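Dual oxidase maturation factor 1 (Homo sapiens, PDB 7D3F) probably supports the maturation of the dual oxidase DUOX1 and its transport from the endoplasmic reticulum to the plasma membrane. Local coordinates at residues L51-L54 and L55-V58; V57-S60 and L61-A65; L211-G214 and I215-L219. All coordinates share one frame; numbering follows the deposited sequence.

Contact 1 of 3, residues L51-L54 and L55-V58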
# COMPACT_ATOMS: atom_id res chain seq x y z
N LEU B 51 24.09 -8.83 -32.61
CA LEU B 51 24.93 -7.68 -32.29
C LEU B 51 24.08 -6.43 -32.12
O LEU B 51 24.04 -5.83 -31.04
CB LEU B 51 25.99 -7.48 -33.38
CG LEU B 51 26.98 -6.34 -33.14
CD1 LEU B 51 27.94 -6.69 -32.01
CD2 LEU B 51 27.73 -5.98 -34.41
N PHE B 52 23.36 -6.04 -33.18
CA PHE B 52 22.43 -4.92 -33.08
C PHE B 52 21.49 -5.12 -31.90
O PHE B 52 21.34 -4.24 -31.05
CB PHE B 52 21.65 -4.77 -34.39
CG PHE B 52 20.74 -3.57 -34.42
CD1 PHE B 52 19.43 -3.66 -33.96
CD2 PHE B 52 21.19 -2.36 -34.92
CE1 PHE B 52 18.60 -2.56 -33.99
CE2 PHE B 52 20.36 -1.26 -34.96
CZ PHE B 52 19.06 -1.36 -34.49
N TRP B 53 20.89 -6.32 -31.82
CA TRP B 53 20.02 -6.64 -30.70
C TRP B 53 20.71 -6.33 -29.38
O TRP B 53 20.19 -5.57 -28.55
CB TRP B 53 19.60 -8.11 -30.77
CG TRP B 53 18.58 -8.52 -29.75
CD1 TRP B 53 17.23 -8.41 -29.86
CD2 TRP B 53 18.83 -9.13 -28.48
NE1 TRP B 53 16.62 -8.90 -28.73
CE2 TRP B 53 17.58 -9.35 -27.87
CE3 TRP B 53 19.99 -9.51 -27.79
CZ2 TRP B 53 17.45 -9.93 -26.60
CZ3 TRP B 53 19.86 -10.09 -26.54
CH2 TRP B 53 18.60 -10.29 -25.96
N LEU B 54 21.93 -6.85 -29.22
CA LEU B 54 22.69 -6.60 -28.00
C LEU B 54 22.75 -5.11 -27.71
O LEU B 54 22.31 -4.65 -26.64
CB LEU B 54 24.09 -7.18 -28.12
CG LEU B 54 25.04 -7.01 -26.93
CD1 LEU B 54 24.90 -8.18 -25.97
CD2 LEU B 54 26.48 -6.83 -27.38
N LEU B 55 23.18 -4.33 -28.71
CA LEU B 55 23.27 -2.89 -28.53
C LEU B 55 21.95 -2.34 -28.03
O LEU B 55 21.88 -1.74 -26.94
CB LEU B 55 23.68 -2.21 -29.84
CG LEU B 55 25.16 -1.86 -30.05
CD1 LEU B 55 25.58 -0.74 -29.11
CD2 LEU B 55 26.04 -3.08 -29.85
N ARG B 56 20.87 -2.65 -28.75
CA ARG B 56 19.56 -2.13 -28.36
C ARG B 56 19.29 -2.48 -26.91
O ARG B 56 19.07 -1.58 -26.08
CB ARG B 56 18.47 -2.70 -29.27
CG ARG B 56 17.06 -2.35 -28.81
CD ARG B 56 15.99 -2.86 -29.77
NE ARG B 56 15.96 -4.31 -29.86
CZ ARG B 56 14.97 -5.01 -30.41
NH1 ARG B 56 15.02 -6.33 -30.45
NH2 ARG B 56 13.92 -4.37 -30.92
N VAL B 57 19.42 -3.76 -26.57
CA VAL B 57 19.11 -4.20 -25.22
C VAL B 57 19.92 -3.38 -24.22
O VAL B 57 19.35 -2.70 -23.35
CB VAL B 57 19.38 -5.70 -25.06
CG1 VAL B 57 19.53 -6.06 -23.59
CG2 VAL B 57 18.27 -6.52 -25.70
N VAL B 58 21.23 -3.32 -24.43
CA VAL B 58 22.08 -2.60 -23.49
C VAL B 58 21.60 -1.17 -23.37
O VAL B 58 21.27 -0.70 -22.27
CB VAL B 58 23.56 -2.67 -23.93
CG1 VAL B 58 24.40 -1.74 -23.07
CG2 VAL B 58 24.09 -4.10 -23.86

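Contact 2 of 3, residues V57-S60 and L61-A65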
# COMPACT_ATOMS: atom_id res chain seq x y z
N VAL B 57 19.42 -3.76 -26.57
CA VAL B 57 19.11 -4.20 -25.22
C VAL B 57 19.92 -3.38 -24.22
O VAL B 57 19.35 -2.70 -23.35
CB VAL B 57 19.38 -5.70 -25.06
CG1 VAL B 57 19.53 -6.06 -23.59
CG2 VAL B 57 18.27 -6.52 -25.70
N VAL B 58 21.23 -3.32 -24.43
CA VAL B 58 22.08 -2.60 -23.49
C VAL B 58 21.60 -1.17 -23.37
O VAL B 58 21.27 -0.70 -22.27
CB VAL B 58 23.56 -2.67 -23.93
CG1 VAL B 58 24.40 -1.74 -23.07
CG2 VAL B 58 24.09 -4.10 -23.86
N THR B 59 21.42 -0.51 -24.52
CA THR B 59 20.99 0.88 -24.50
C THR B 59 19.73 1.02 -23.67
O THR B 59 19.70 1.76 -22.68
CB THR B 59 20.77 1.39 -25.93
OG1 THR B 59 22.01 1.42 -26.63
CG2 THR B 59 20.17 2.79 -25.91
N SER B 60 18.72 0.20 -23.99
CA SER B 60 17.45 0.30 -23.29
C SER B 60 17.67 0.19 -21.80
O SER B 60 17.33 1.11 -21.03
CB SER B 60 16.49 -0.79 -23.78
OG SER B 60 15.25 -0.72 -23.10
N LEU B 61 18.35 -0.88 -21.38
CA LEU B 61 18.55 -1.09 -19.95
C LEU B 61 19.25 0.12 -19.35
O LEU B 61 18.74 0.72 -18.39
CB LEU B 61 19.36 -2.37 -19.71
CG LEU B 61 18.59 -3.68 -19.92
CD1 LEU B 61 19.45 -4.88 -19.55
CD2 LEU B 61 17.30 -3.67 -19.13
N PHE B 62 20.34 0.55 -19.98
CA PHE B 62 21.09 1.69 -19.45
C PHE B 62 20.15 2.86 -19.24
O PHE B 62 20.02 3.38 -18.12
CB PHE B 62 22.23 2.06 -20.40
CG PHE B 62 22.98 3.29 -19.99
CD1 PHE B 62 22.83 4.48 -20.68
CD2 PHE B 62 23.84 3.27 -18.90
CE1 PHE B 62 23.52 5.62 -20.30
CE2 PHE B 62 24.53 4.40 -18.52
CZ PHE B 62 24.37 5.58 -19.22
N ILE B 63 19.39 3.21 -20.29
CA ILE B 63 18.48 4.35 -20.20
C ILE B 63 17.60 4.20 -18.97
O ILE B 63 17.62 5.04 -18.06
CB ILE B 63 17.64 4.47 -21.48
CG1 ILE B 63 18.54 4.82 -22.68
CG2 ILE B 63 16.55 5.52 -21.30
CD1 ILE B 63 17.80 4.84 -24.00
N GLY B 64 16.89 3.06 -18.88
CA GLY B 64 16.02 2.84 -17.75
C GLY B 64 16.75 3.02 -16.44
O GLY B 64 16.40 3.88 -15.63
N ALA B 65 17.87 2.30 -16.29
CA ALA B 65 18.63 2.39 -15.06
C ALA B 65 18.97 3.84 -14.77
O ALA B 65 18.65 4.37 -13.70
CB ALA B 65 19.90 1.55 -15.15

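Contact 3 of 3, residues L211-G214 and I215-L219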
# COMPACT_ATOMS: atom_id res chain seq x y z
N LEU B 211 11.70 9.39 -28.18
CA LEU B 211 11.93 10.82 -28.30
C LEU B 211 11.23 11.58 -27.18
O LEU B 211 11.77 12.55 -26.64
CB LEU B 211 11.45 11.31 -29.67
CG LEU B 211 11.87 12.71 -30.15
CD1 LEU B 211 11.95 12.72 -31.67
CD2 LEU B 211 10.91 13.78 -29.67
N ALA B 212 10.02 11.15 -26.82
CA ALA B 212 9.30 11.77 -25.71
C ALA B 212 10.03 11.55 -24.38
O ALA B 212 10.04 12.43 -23.52
CB ALA B 212 7.87 11.24 -25.63
N THR B 213 10.61 10.36 -24.20
CA THR B 213 11.42 10.11 -23.00
C THR B 213 12.58 11.09 -22.92
O THR B 213 12.84 11.69 -21.87
CB THR B 213 11.94 8.67 -23.02
OG1 THR B 213 10.83 7.76 -23.06
CG2 THR B 213 12.77 8.39 -21.77
N GLY B 214 13.29 11.27 -24.03
CA GLY B 214 14.37 12.24 -24.05
C GLY B 214 13.89 13.66 -23.79
O GLY B 214 14.54 14.43 -23.07
N ILE B 215 12.75 14.02 -24.37
CA ILE B 215 12.19 15.35 -24.17
C ILE B 215 11.85 15.58 -22.71
O ILE B 215 12.11 16.65 -22.16
CB ILE B 215 10.96 15.56 -25.08
CG1 ILE B 215 11.38 15.69 -26.54
CG2 ILE B 215 10.15 16.77 -24.64
CD1 ILE B 215 12.32 16.85 -26.80
N PHE B 216 11.26 14.58 -22.05
CA PHE B 216 10.91 14.73 -20.64
C PHE B 216 12.15 14.79 -19.76
O PHE B 216 12.17 15.53 -18.76
CB PHE B 216 9.98 13.60 -20.21
CG PHE B 216 8.53 13.87 -20.50
CD1 PHE B 216 7.84 14.83 -19.78
CD2 PHE B 216 7.86 13.17 -21.49
CE1 PHE B 216 6.50 15.09 -20.04
CE2 PHE B 216 6.53 13.42 -21.76
CZ PHE B 216 5.85 14.38 -21.03
N GLN B 217 13.20 14.04 -20.11
CA GLN B 217 14.45 14.18 -19.36
C GLN B 217 15.02 15.58 -19.49
O GLN B 217 15.45 16.19 -18.49
CB GLN B 217 15.47 13.14 -19.83
CG GLN B 217 15.09 11.70 -19.51
CD GLN B 217 16.24 10.74 -19.75
OE1 GLN B 217 17.33 10.91 -19.20
NE2 GLN B 217 16.00 9.72 -20.57
N LEU B 218 15.03 16.13 -20.71
CA LEU B 218 15.53 17.48 -20.91
C LEU B 218 14.66 18.51 -20.20
O LEU B 218 15.16 19.51 -19.68
CB LEU B 218 15.64 17.79 -22.40
CG LEU B 218 16.64 16.94 -23.18
CD1 LEU B 218 16.80 17.46 -24.60
CD2 LEU B 218 17.98 16.88 -22.47
N LEU B 219 13.34 18.28 -20.17
CA LEU B 219 12.44 19.18 -19.46
C LEU B 219 12.70 19.14 -17.95
O LEU B 219 12.64 20.18 -17.28
CB LEU B 219 10.99 18.83 -19.76
CG LEU B 219 10.47 19.21 -21.15
CD1 LEU B 219 9.00 18.86 -21.29
CD2 LEU B 219 10.69 20.69 -21.42

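Contact 1 of 3, residues L51-L54 and L55-V58
The indole of W53 has the methyl CG2 of V57 over one face. CG2 lies 3.6 Å from the centroid of the six-membered ring of W53, only 10° off the ring normal. This is a CH-pi contact placed over the middle of the benzo ring. R56 comes to the pyrrole part of the same indole, where its NH1 approaches W53 CD1 obliquely to the ring. That carbon lies at the edge of the guanidinium, near its plane, while the two planes stand 72° apart. R56 is therefore not stacked on the indole. The chi1 of W53 (-174°) puts CG beside the carbonyl carbon, and the end of the indole comes back over V57. The arginine chain bends at chi3 and brings NH1 up to the ring.

These residues form the first turns of helix 50-72, predicted to cross the membrane, with its N-terminal end predicted to lie on the cytoplasmic side. V57 N bonds to W53 O at 2.8 Å, one of four consecutive i to i+4 backbone bonds. A looser apolar pair, L54 CG with V58 CG2 at 4.3 Å, lies on another side of the helix. W53, V57 and V58 also touch helix 22-41, through I41, F38 and L35.

Contact 2 of 3, residues V57-S60 and L61-A65
Helix 50-72 is predicted to span the membrane, and V57-S60 and L61-A65 are two successive turns of it. Side chains four residues apart meet along it. T59 and I63 lie side by side and point the same way. The chi1 of T59 (-66°) puts OG1 beside the backbone N and CG2 beside the carbonyl carbon, where it meets I63 CD1 at 3.7 Å. The hydroxyl OG1 is hydrogen-bonded to the carbonyl of L55, one turn back. V57 CG1 and L61 CD1 make a looser apolar pair at 4.2 Å.

The backbone is regular. L61 N, F62 N, I63 N and G64 N each donate to the carbonyl four residues earlier. The I63 N to T59 O bond is 2.8 Å long.

L61 and A65 touch F31 of helix 22-41, while T59 and I63 reach helix 249-274 at L264 and C261. S60 OG is hydrogen-bonded to N195 OD1 on helix 169-199, and S60 O accepts a weak hydrogen bond from W191 NE1. Both hydroxyls thus have a polar partner within the protein: T59 spends its own inside the helix and keeps a methyl for packing, while S60 uses its own to join a second helix.

Contact 3 of 3, residues L211-G214 and I215-L219
In T213 chi1 is -59°, which sets OG1 beside the backbone N and CG2 beside the carbonyl carbon, next to the end of Q217. Q217 has chi1 of -67° and runs extended beyond CG. Its amide nitrogen NE2 thereby comes to 3.7 Å from T213 CG2. The two side chains lie side by side and point the same way. L211 and I215 run together in the same manner, with L211 CD2 at 3.7 Å from I215 CG1. The F216 ring lies obliquely near the carbonyl oxygen of A212.

I215 N, F216 N, Q217 N and L218 N donate to the carbonyls four residues earlier. Q217 N to T213 O measures 3.0 Å.

The segments belong to helix 203-229, predicted to be transmembrane. T213 and Q217, both buried, pack on I67 of helix 50-72, and Q217 also touches C261 of helix 249-274. T213 and Q217 thus meet through a methyl and an amide nitrogen, with no hydrogen bond between their side chains. The T213 hydroxyl is instead met by M209 O within its own helix, which leaves the apolar branch of T213 to face the glutamine.

From the N terminus, helix 22-41 comes first. Contact 1 lies at the N-terminal end of helix 50-72, predicted to be the cytoplasmic one. Contact 2 continues along this helix and shares V57 and V58 with contact 1, their centres about 10 Å apart. Contact 3 comes much later, on helix 203-229. Each contact spans only neighbouring helical turns, so none closes a long loop. Contacts 2 and 3 touch in space, where I63 CG2 is 4.3 Å from Q217 NE2. C261 of helix 249-274 meets both residues. Contacts 1 and 3 do not touch. Contacts 1 and 2 face helix 22-41. Contact 2 also reaches helices 169-199 and 249-274, and contact 3 packs on both of these and on helix 50-72.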